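Side-chain contact in NAD-dependent aldehyde dehydrogenase (Burkholderia multivorans, PDB 5UJU), which probably oxidises aldehydes to carboxylic acids with NAD as the electron acceptor: residues A164-A167 against V168-W172. Sequence-based numbering, arbitrary orientation.
Sequences ALEA and VAYAW
Between Ala164 and Ala171 the backbone runs as regular alpha-helix, four successive i+4 to i bonds joining Val168 N, Ala169 N, Tyr170 N and Ala171 N to the carbonyls of Ala164, Leu165, Glu166 and Ala167, the third at 3.0 Å from Tyr170 N to Glu166 O and nearly straight (168°). On this frame Glu166 and Tyr170, one turn apart, illustrate how an i, i+4 pair can share an apolar flank and a polar end. The two side chains run side by side in the same direction. With CG anti to the backbone N (chi1 -179°) and the chain extended beyond it, Glu166 brings its CG methylene to the edge of the Tyr170 ring, in plane, 3.8 Å from Tyr170 CE1. Nearer the backbone, Glu166 O sits at that ring's edge, 3.2 Å from Tyr170 CD1. The carboxylate and ring planes are 61° apart. One water bridges the two polar ends: it donates to Glu166 OE2 at 2.9 Å and is also hydrogen-bonded to Tyr170 OH, at a longer 3.3 Å. Glu166 OE2 also accepts from Phe528 N, while OE1 forms a salt bridge with Arg163; Tyr170 OH has a weak hydrogen bond with Arg31. Elsewhere on helix 158-175, Val168 CG2 rests 3.5 Å from Ala164 O, and Ala164, Leu165 and Val168 pack on helix 97-132. Chemically, then, the pair combines hydrocarbon contact with a hydrated link between carboxylate and phenol, and the negative charge of the buried Glu166 is probably stabilised by Arg163, the amide of Phe528 and the water together.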
loop_
_atom_site.group_PDB
_atom_site.type_symbol
_atom_site.label_atom_id
_atom_site.label_comp_id
_atom_site.label_asym_id
_atom_site.label_seq_id
_atom_site.Cartn_x
_atom_site.Cartn_y
_atom_site.Cartn_z
ATOM N N ALA A 164 5.515 1.620 18.375
ATOM C CA ALA A 164 4.577 0.501 18.298
ATOM C C ALA A 164 3.142 0.992 18.457
ATOM O O ALA A 164 2.265 0.656 17.658
ATOM C CB ALA A 164 4.922 -0.545 19.361
ATOM N N LEU A 165 2.902 1.843 19.458
ATOM C CA LEU A 165 1.554 2.346 19.702
ATOM C C LEU A 165 1.061 3.189 18.533
ATOM O O LEU A 165 -0.118 3.127 18.157
ATOM C CB LEU A 165 1.546 3.181 20.984
ATOM C CG LEU A 165 0.161 3.737 21.343
ATOM C CD1 LEU A 165 -0.678 2.668 21.955
ATOM C CD2 LEU A 165 0.247 4.922 22.268
ATOM N N GLU A 166 1.964 3.968 17.938
ATOM C CA GLU A 166 1.648 4.713 16.726
ATOM C C GLU A 166 1.169 3.790 15.613
ATOM O O GLU A 166 0.175 4.077 14.937
ATOM C CB GLU A 166 2.885 5.500 16.289
ATOM C CG GLU A 166 2.688 6.334 15.056
ATOM C CD GLU A 166 3.965 7.080 14.693
ATOM O OE1 GLU A 166 5.009 6.411 14.542
ATOM O OE2 GLU A 166 3.912 8.316 14.568
ATOM N N ALA A 167 1.869 2.672 15.406
ATOM C CA ALA A 167 1.462 1.722 14.378
ATOM C C ALA A 167 0.079 1.134 14.681
ATOM O O ALA A 167 -0.742 0.967 13.772
ATOM C CB ALA A 167 2.508 0.618 14.249
ATOM N N VAL A 168 -0.189 0.812 15.952
ATOM C CA VAL A 168 -1.499 0.286 16.333
ATOM C C VAL A 168 -2.579 1.328 16.073
ATOM O O VAL A 168 -3.664 1.009 15.570
ATOM C CB VAL A 168 -1.487 -0.158 17.809
ATOM C CG1 VAL A 168 -2.893 -0.519 18.271
ATOM C CG2 VAL A 168 -0.548 -1.336 18.005
ATOM N N ALA A 169 -2.281 2.598 16.373
ATOM C CA ALA A 169 -3.260 3.664 16.181
ATOM C C ALA A 169 -3.602 3.849 14.703
ATOM O O ALA A 169 -4.777 4.008 14.351
ATOM C CB ALA A 169 -2.738 4.976 16.783
ATOM N N TYR A 170 -2.591 3.845 13.827
ATOM C CA TYR A 170 -2.856 3.921 12.389
ATOM C C TYR A 170 -3.682 2.725 11.908
ATOM O O TYR A 170 -4.594 2.885 11.090
ATOM C CB TYR A 170 -1.545 4.008 11.609
ATOM C CG TYR A 170 -1.051 5.433 11.460
ATOM C CD1 TYR A 170 -0.103 5.957 12.330
ATOM C CD2 TYR A 170 -1.582 6.266 10.487
ATOM C CE1 TYR A 170 0.341 7.283 12.200
ATOM C CE2 TYR A 170 -1.154 7.581 10.349
ATOM C CZ TYR A 170 -0.199 8.077 11.210
ATOM O OH TYR A 170 0.200 9.367 11.068
ATOM N N ALA A 171 -3.353 1.518 12.379
ATOM C CA ALA A 171 -4.138 0.336 12.022
ATOM C C ALA A 171 -5.595 0.516 12.426
ATOM O O ALA A 171 -6.497 0.404 11.594
ATOM C CB ALA A 171 -3.549 -0.914 12.678
ATOM N N TRP A 172 -5.836 0.830 13.701
ATOM C CA TRP A 172 -7.202 1.050 14.172
ATOM C C TRP A 172 -7.878 2.179 13.389
ATOM O O TRP A 172 -9.070 2.101 13.075
ATOM C CB TRP A 172 -7.184 1.348 15.675
ATOM C CG TRP A 172 -8.518 1.753 16.252
ATOM C CD1 TRP A 172 -8.826 2.917 16.898
ATOM C CD2 TRP A 172 -9.731 0.990 16.202
ATOM N NE1 TRP A 172 -10.157 2.919 17.267
ATOM C CE2 TRP A 172 -10.731 1.747 16.852
ATOM C CE3 TRP A 172 -10.064 -0.270 15.684
ATOM C CZ2 TRP A 172 -12.041 1.288 16.995
ATOM C CZ3 TRP A 172 -11.375 -0.722 15.820
ATOM C CH2 TRP A 172 -12.344 0.061 16.467
HETATM O O HOH W 1 3.348 9.239 11.888
#